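PDB 3ISM: CG8862 from Drosophila melanogaster, which probably cleaves DNA and RNA without sequence specificity as a magnesium-dependent mitochondrial endonuclease, and is here captured in complex with its inhibitor EndoGI. Local coordinates for residues A67-R70 with S71-D74; L140-H143 with V144-T148; Q242-R245 with K246-T249. All blocks are in the same frame, centred on the assembly; numbering follows the deposited sequence.

Overall arrangement
Each interaction is a local contact within its own continuous piece of chain. Interaction 2 is the partly buried one: residues 140-148 cover the last turns of helix 136-146 and the residues just after it, where regular helical bonds combine with apolar side chains turned to the main sheet and arginines on the other flank. Interactions 1 and 3 are surface turns on opposite sides of the chain's centre, their centres about 38 Å apart. Each pairs an acidic or amide side chain with a backbone N-H two residues on, but 67-74 is mostly polar, whereas 242-249 adds a small apolar cluster against strand 203-211. Interactions 1 and 2 touch the inhibitor; interaction 3 touches no other protein chain.

Interaction 1 of 3, residues A67-R70 with S71-D74; sequences AVDR and SKCD
One face of the D69 carboxylate receives both donors of S71: the hydroxyl OG of S71 lies 2.8 Å from D69 OD1, and the backbone N of S71 reaches that same OD1 at 3.2 Å. Both stand well above the carboxylate plane, and together they fix its rotation. The D69 side chain can lean over this N-H because its CG lies anti to the backbone N (chi1 -167°), which carries the carboxylate forward along the chain. The aliphatic part of K72 crosses it at about a right angle, with CG of K72 3.9 Å from D69 OD2; the K72 ammonium stays beyond salt-bridge distance. NH2 of R70 forms a salt bridge with D336 and a hydrogen bond to the carbonyl O of Y331, both of the inhibitor chain CG4930.

The backbone closes two overlapping turns. The N of K72 donates to D69 O (3.2 Å), and the N of C73 donates to R70 O (3.1 Å). R70 O is bridged to C73 O by a water that donates to both. SG of C73 lies 3.5 Å from R70 O, and the C73 side chain packs on Q112 and D116 of helix 112-116. An Asx turn opens a short 3-10 segment, on a surface loop that places the side chain of R70 about 6 Å from that of H101, the predicted proton acceptor of this His-Me finger nuclease.

Interaction 2 of 3, residues L140-H143 with V144-T148; sequences LEAH and VRRLT
L140 begins the contact with its O, which accepts the N of V144 at 3.0 Å. Their side chains meet: CD1 of L140 lies 4.2 Å from CG2 of V144, both on the helix flank that packs against strand 189-197.

E141 follows, its O bound to the N of R145. The R145 chain folds back at chi3 (-78°), laying the flat guanidinium centrally over that carbonyl, with E141 O 3.9 Å from its plane. With an alanine in place of R145, the E141 carbonyl would probably lose this cover, N107 its hydrogen-bond donor, and the carboxylate of E335 of the inhibitor chain CG4930 its salt-bridge mate. The E141 carboxylate runs out on the same side of the helix as R145, its OE1 5.1 Å from R145 NH2, beyond a salt bridge. It reaches toward the metal site, the E141 side chain about 4 Å from a bound magnesium ion. In this His-Me finger nuclease, helix 136-146 presents a metal-site glutamate, while N133 comes from the preceding helix.

A142 gives its O to the N of R146 (3.0 Å), and A142 O lies over one face of the R146 guanidinium, offset toward the rim.

H143 closes the row, its O accepting the N of L147 at 2.9 Å. With CG anti to the backbone N (chi1 162°), the imidazole presents one face to L147, whose CG sits over it toward the rim in a CH-pi contact, 4.2 Å from the ring centroid. NE2 of H143 hydrogen-bonds to OE1 of E206, and a water links ND1 of H143 to NH1 of R146.

Interaction 3 of 3, residues Q242-R245 with K246-T249; sequences QINR and KQLT
Three backbone N-H groups of 246-248 turn back to 244-245. The shortest of these hydrogen bonds runs from Q247 N to N244 O at 2.8 Å and closes a type I beta turn. A weak bond from L248 N to R245 O (3.4 Å) closes a second, overlapping turn of the same type. The N244 amide takes part as well: CG anti to the backbone N (chi1 175°) brings OD1 of N244 to a weak but nearly straight bond with the N of K246 at 3.3 Å, giving an Asx turn. The same OD1 rests on K246, 3.6 Å from its CB.

Apolar contact centres on L248. Its CD2 meets CG2 of I243 at 3.9 Å, the two side chains crossing at about a right angle, while its CD1 lies beside CD of R245 at 3.9 Å, those two side chains pointing the same way.

The guanidinium of R245 forms salt bridges to E229 and E232 of helix 228-235. These tie the double turn to that helix, while L248, just before strand 250-251, packs on L203 and M205 of strand 203-211.

Interaction 1 of 3, residues A67-R70 with S71-D74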
loop_
_atom_site.group_PDB
_atom_site.type_symbol
_atom_site.label_atom_id
_atom_site.label_comp_id
_atom_site.label_asym_id
_atom_site.label_seq_id
_atom_site.Cartn_x
_atom_site.Cartn_y
_atom_site.Cartn_z
ATOM N N ALA B 67 14.743 36.482 -8.746
ATOM C CA ALA B 67 15.899 35.744 -8.237
ATOM C C ALA B 67 15.701 34.226 -8.273
ATOM O O ALA B 67 16.587 33.467 -7.871
ATOM C CB ALA B 67 16.257 36.213 -6.819
ATOM N N VAL B 68 14.538 33.783 -8.741
ATOM C CA VAL B 68 14.280 32.352 -8.896
ATOM C C VAL B 68 14.110 31.997 -10.374
ATOM O O VAL B 68 13.119 32.367 -11.005
ATOM C CB VAL B 68 13.060 31.875 -8.066
ATOM C CG1 VAL B 68 12.785 30.400 -8.331
ATOM C CG2 VAL B 68 13.297 32.103 -6.578
ATOM N N ASP B 69 15.099 31.295 -10.917
ATOM C CA ASP B 69 15.063 30.833 -12.297
ATOM C C ASP B 69 14.819 29.329 -12.296
ATOM O O ASP B 69 15.732 28.542 -12.010
ATOM C CB ASP B 69 16.385 31.165 -13.007
ATOM C CG ASP B 69 16.303 31.007 -14.531
ATOM O OD1 ASP B 69 15.249 30.559 -15.051
ATOM O OD2 ASP B 69 17.305 31.339 -15.210
ATOM N N ARG B 70 13.585 28.942 -12.620
ATOM C CA ARG B 70 13.189 27.540 -12.640
ATOM C C ARG B 70 13.909 26.747 -13.734
ATOM O O ARG B 70 13.962 25.509 -13.678
ATOM C CB ARG B 70 11.662 27.385 -12.756
ATOM C CG ARG B 70 11.146 26.109 -12.081
ATOM C CD ARG B 70 9.657 25.838 -12.315
ATOM N NE ARG B 70 9.378 25.277 -13.638
ATOM C CZ ARG B 70 8.600 25.861 -14.551
ATOM N NH1 ARG B 70 8.013 27.019 -14.287
ATOM N NH2 ARG B 70 8.400 25.288 -15.730
ATOM N N SER B 71 14.490 27.462 -14.698
ATOM C CA SER B 71 15.200 26.843 -15.818
ATOM C C SER B 71 16.546 26.256 -15.388
ATOM O O SER B 71 17.146 25.455 -16.116
ATOM C CB SER B 71 15.392 27.847 -16.968
ATOM O OG SER B 71 16.499 28.717 -16.742
ATOM N N LYS B 72 17.019 26.651 -14.206
ATOM C CA LYS B 72 18.264 26.099 -13.663
ATOM C C LYS B 72 18.028 24.784 -12.929
ATOM O O LYS B 72 18.978 24.165 -12.451
ATOM C CB LYS B 72 18.975 27.110 -12.747
ATOM C CG LYS B 72 19.245 28.487 -13.397
ATOM C CD LYS B 72 20.627 29.011 -13.030
ATOM C CE LYS B 72 20.821 30.469 -13.427
ATOM N NZ LYS B 72 20.635 31.413 -12.284
ATOM N N CYS B 73 16.764 24.354 -12.858
ATOM C CA CYS B 73 16.369 23.167 -12.090
ATOM C C CYS B 73 16.147 21.921 -12.933
ATOM O O CYS B 73 15.409 21.955 -13.921
ATOM C CB CYS B 73 15.072 23.438 -11.347
ATOM S SG CYS B 73 15.062 24.915 -10.382
ATOM N N ASP B 74 16.742 20.812 -12.498
ATOM C CA ASP B 74 16.605 19.534 -13.190
ATOM C C ASP B 74 16.158 18.427 -12.239
ATOM O O ASP B 74 16.446 18.468 -11.038
ATOM C CB ASP B 74 17.919 19.132 -13.861
ATOM C CG ASP B 74 18.429 20.185 -14.823
ATOM O OD1 ASP B 74 17.719 20.488 -15.815
ATOM O OD2 ASP B 74 19.546 20.705 -14.585
HETATM O O HOH W 1 13.376 23.232 -14.856
#

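Interaction 2 of 3, residues L140-H143 with V144-T148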
loop_
_atom_site.group_PDB
_atom_site.type_symbol
_atom_site.label_atom_id
_atom_site.label_comp_id
_atom_site.label_asym_id
_atom_site.label_seq_id
_atom_site.Cartn_x
_atom_site.Cartn_y
_atom_site.Cartn_z
ATOM N N LEU B 140 -5.416 23.365 -10.068
ATOM C CA LEU B 140 -5.592 23.236 -8.626
ATOM C C LEU B 140 -4.425 23.882 -7.880
ATOM O O LEU B 140 -4.637 24.658 -6.938
ATOM C CB LEU B 140 -5.746 21.768 -8.213
ATOM C CG LEU B 140 -5.902 21.484 -6.707
ATOM C CD1 LEU B 140 -7.038 22.325 -6.078
ATOM C CD2 LEU B 140 -6.099 19.983 -6.427
ATOM N N GLU B 141 -3.200 23.568 -8.306
ATOM C CA GLU B 141 -2.006 24.217 -7.765
ATOM C C GLU B 141 -2.100 25.749 -7.833
ATOM O O GLU B 141 -1.875 26.437 -6.831
ATOM C CB GLU B 141 -0.749 23.706 -8.477
ATOM C CG GLU B 141 -0.414 22.261 -8.143
ATOM C CD GLU B 141 0.654 21.676 -9.053
ATOM O OE1 GLU B 141 0.703 22.053 -10.257
ATOM O OE2 GLU B 141 1.424 20.820 -8.564
ATOM N N ALA B 142 -2.465 26.278 -8.995
ATOM C CA ALA B 142 -2.641 27.729 -9.165
ATOM C C ALA B 142 -3.719 28.328 -8.247
ATOM O O ALA B 142 -3.567 29.444 -7.760
ATOM C CB ALA B 142 -2.938 28.059 -10.626
ATOM N N HIS B 143 -4.791 27.571 -8.008
ATOM C CA HIS B 143 -5.878 27.985 -7.108
ATOM C C HIS B 143 -5.407 28.100 -5.656
ATOM O O HIS B 143 -5.751 29.046 -4.960
ATOM C CB HIS B 143 -7.033 26.972 -7.195
ATOM C CG HIS B 143 -7.991 27.033 -6.042
ATOM N ND1 HIS B 143 -9.028 27.940 -5.985
ATOM C CD2 HIS B 143 -8.084 26.282 -4.917
ATOM C CE1 HIS B 143 -9.706 27.760 -4.865
ATOM N NE2 HIS B 143 -9.152 26.762 -4.199
ATOM N N VAL B 144 -4.646 27.107 -5.207
ATOM C CA VAL B 144 -4.072 27.093 -3.855
ATOM C C VAL B 144 -3.123 28.283 -3.640
ATOM O O VAL B 144 -3.139 28.906 -2.576
ATOM C CB VAL B 144 -3.369 25.739 -3.548
ATOM C CG1 VAL B 144 -2.745 25.746 -2.166
ATOM C CG2 VAL B 144 -4.373 24.555 -3.671
ATOM N N ARG B 145 -2.327 28.624 -4.654
ATOM C CA ARG B 145 -1.495 29.845 -4.595
ATOM C C ARG B 145 -2.329 31.131 -4.541
ATOM O O ARG B 145 -1.984 32.072 -3.815
ATOM C CB ARG B 145 -0.501 29.912 -5.758
ATOM C CG ARG B 145 0.595 28.830 -5.701
ATOM C CD ARG B 145 1.687 29.060 -6.771
ATOM N NE ARG B 145 1.262 28.630 -8.102
ATOM C CZ ARG B 145 1.528 27.435 -8.634
ATOM N NH1 ARG B 145 2.243 26.522 -7.958
ATOM N NH2 ARG B 145 1.081 27.155 -9.857
ATOM N N ARG B 146 -3.420 31.174 -5.301
ATOM C CA ARG B 146 -4.306 32.356 -5.320
ATOM C C ARG B 146 -5.079 32.503 -4.002
ATOM O O ARG B 146 -5.508 33.604 -3.650
ATOM C CB ARG B 146 -5.273 32.256 -6.493
ATOM C CG ARG B 146 -6.086 33.494 -6.803
ATOM C CD ARG B 146 -6.947 33.262 -8.049
ATOM N NE ARG B 146 -6.150 32.876 -9.220
ATOM C CZ ARG B 146 -6.131 31.651 -9.757
ATOM N NH1 ARG B 146 -6.874 30.678 -9.235
ATOM N NH2 ARG B 146 -5.367 31.396 -10.819
ATOM N N LEU B 147 -5.249 31.401 -3.274
ATOM C CA LEU B 147 -5.863 31.446 -1.935
ATOM C C LEU B 147 -5.114 32.349 -0.955
ATOM O O LEU B 147 -5.705 32.841 -0.004
ATOM C CB LEU B 147 -6.010 30.039 -1.333
ATOM C CG LEU B 147 -7.143 29.141 -1.865
ATOM C CD1 LEU B 147 -7.148 27.791 -1.149
ATOM C CD2 LEU B 147 -8.498 29.824 -1.746
ATOM N N THR B 148 -3.818 32.572 -1.197
ATOM C CA THR B 148 -3.037 33.487 -0.362
ATOM C C THR B 148 -3.537 34.928 -0.434
ATOM O O THR B 148 -3.248 35.718 0.458
ATOM C CB THR B 148 -1.519 33.458 -0.674
ATOM O OG1 THR B 148 -1.298 33.756 -2.059
ATOM C CG2 THR B 148 -0.919 32.103 -0.336
HETATM O O HOH W 2 -8.775 30.604 -7.066
#

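Interaction 3 of 3, residues Q242-R245 with K246-T249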
loop_
_atom_site.group_PDB
_atom_site.type_symbol
_atom_site.label_atom_id
_atom_site.label_comp_id
_atom_site.label_asym_id
_atom_site.label_seq_id
_atom_site.Cartn_x
_atom_site.Cartn_y
_atom_site.Cartn_z
ATOM N N GLN B 242 -4.474 18.636 14.791
ATOM C CA GLN B 242 -4.549 19.634 15.874
ATOM C C GLN B 242 -5.817 20.499 15.824
ATOM O O GLN B 242 -6.152 21.158 16.798
ATOM C CB GLN B 242 -3.301 20.538 15.903
ATOM C CG GLN B 242 -1.973 19.804 16.148
ATOM C CD GLN B 242 -1.940 19.087 17.483
ATOM O OE1 GLN B 242 -1.903 19.723 18.539
ATOM N NE2 GLN B 242 -1.962 17.760 17.445
ATOM N N ILE B 243 -6.515 20.495 14.691
ATOM C CA ILE B 243 -7.796 21.200 14.564
ATOM C C ILE B 243 -8.981 20.253 14.779
ATOM O O ILE B 243 -9.124 19.263 14.068
ATOM C CB ILE B 243 -7.948 21.844 13.166
ATOM C CG1 ILE B 243 -6.706 22.669 12.820
ATOM C CG2 ILE B 243 -9.227 22.703 13.091
ATOM C CD1 ILE B 243 -6.698 23.239 11.401
ATOM N N ASN B 244 -9.818 20.558 15.765
ATOM C CA ASN B 244 -11.137 19.927 15.900
ATOM C C ASN B 244 -12.012 20.448 14.744
ATOM O O ASN B 244 -12.142 21.656 14.558
ATOM C CB ASN B 244 -11.726 20.286 17.277
ATOM C CG ASN B 244 -13.154 19.777 17.493
ATOM O OD1 ASN B 244 -13.660 18.909 16.778
ATOM N ND2 ASN B 244 -13.802 20.321 18.515
ATOM N N ARG B 245 -12.603 19.535 13.974
ATOM C CA ARG B 245 -13.394 19.905 12.787
ATOM C C ARG B 245 -14.639 20.722 13.141
ATOM O O ARG B 245 -15.211 21.402 12.280
ATOM C CB ARG B 245 -13.801 18.660 11.984
ATOM C CG ARG B 245 -12.643 17.841 11.434
ATOM C CD ARG B 245 -12.326 18.146 9.969
ATOM N NE ARG B 245 -10.938 17.798 9.683
ATOM C CZ ARG B 245 -10.526 16.655 9.143
ATOM N NH1 ARG B 245 -11.397 15.722 8.774
ATOM N NH2 ARG B 245 -9.231 16.461 8.946
ATOM N N LYS B 246 -15.045 20.656 14.410
ATOM C CA LYS B 246 -16.161 21.444 14.910
ATOM C C LYS B 246 -15.776 22.906 15.104
ATOM O O LYS B 246 -16.639 23.750 15.344
ATOM C CB LYS B 246 -16.693 20.859 16.221
ATOM C CG LYS B 246 -17.357 19.498 16.057
ATOM C CD LYS B 246 -18.163 19.131 17.300
ATOM C CE LYS B 246 -18.982 17.864 17.082
ATOM N NZ LYS B 246 -18.107 16.684 16.827
ATOM N N GLN B 247 -14.482 23.205 15.001
ATOM C CA GLN B 247 -14.017 24.592 15.124
ATOM C C GLN B 247 -13.591 25.224 13.794
ATOM O O GLN B 247 -13.093 26.348 13.770
ATOM C CB GLN B 247 -12.903 24.710 16.169
ATOM C CG GLN B 247 -13.418 25.041 17.557
ATOM C CD GLN B 247 -12.367 24.848 18.634
ATOM O OE1 GLN B 247 -11.550 23.922 18.568
ATOM N NE2 GLN B 247 -12.384 25.723 19.639
ATOM N N LEU B 248 -13.781 24.498 12.695
ATOM C CA LEU B 248 -13.612 25.084 11.377
ATOM C C LEU B 248 -14.797 26.016 11.131
ATOM O O LEU B 248 -15.859 25.858 11.742
ATOM C CB LEU B 248 -13.545 24.005 10.297
ATOM C CG LEU B 248 -12.250 23.196 10.234
ATOM C CD1 LEU B 248 -12.361 22.023 9.267
ATOM C CD2 LEU B 248 -11.059 24.093 9.885
ATOM N N THR B 249 -14.617 27.000 10.264
ATOM C CA THR B 249 -15.716 27.899 9.940
ATOM C C THR B 249 -16.432 27.387 8.696
ATOM O O THR B 249 -17.663 27.324 8.663
ATOM C CB THR B 249 -15.236 29.354 9.785
ATOM O OG1 THR B 249 -14.743 29.816 11.047
ATOM C CG2 THR B 249 -16.371 30.264 9.334
#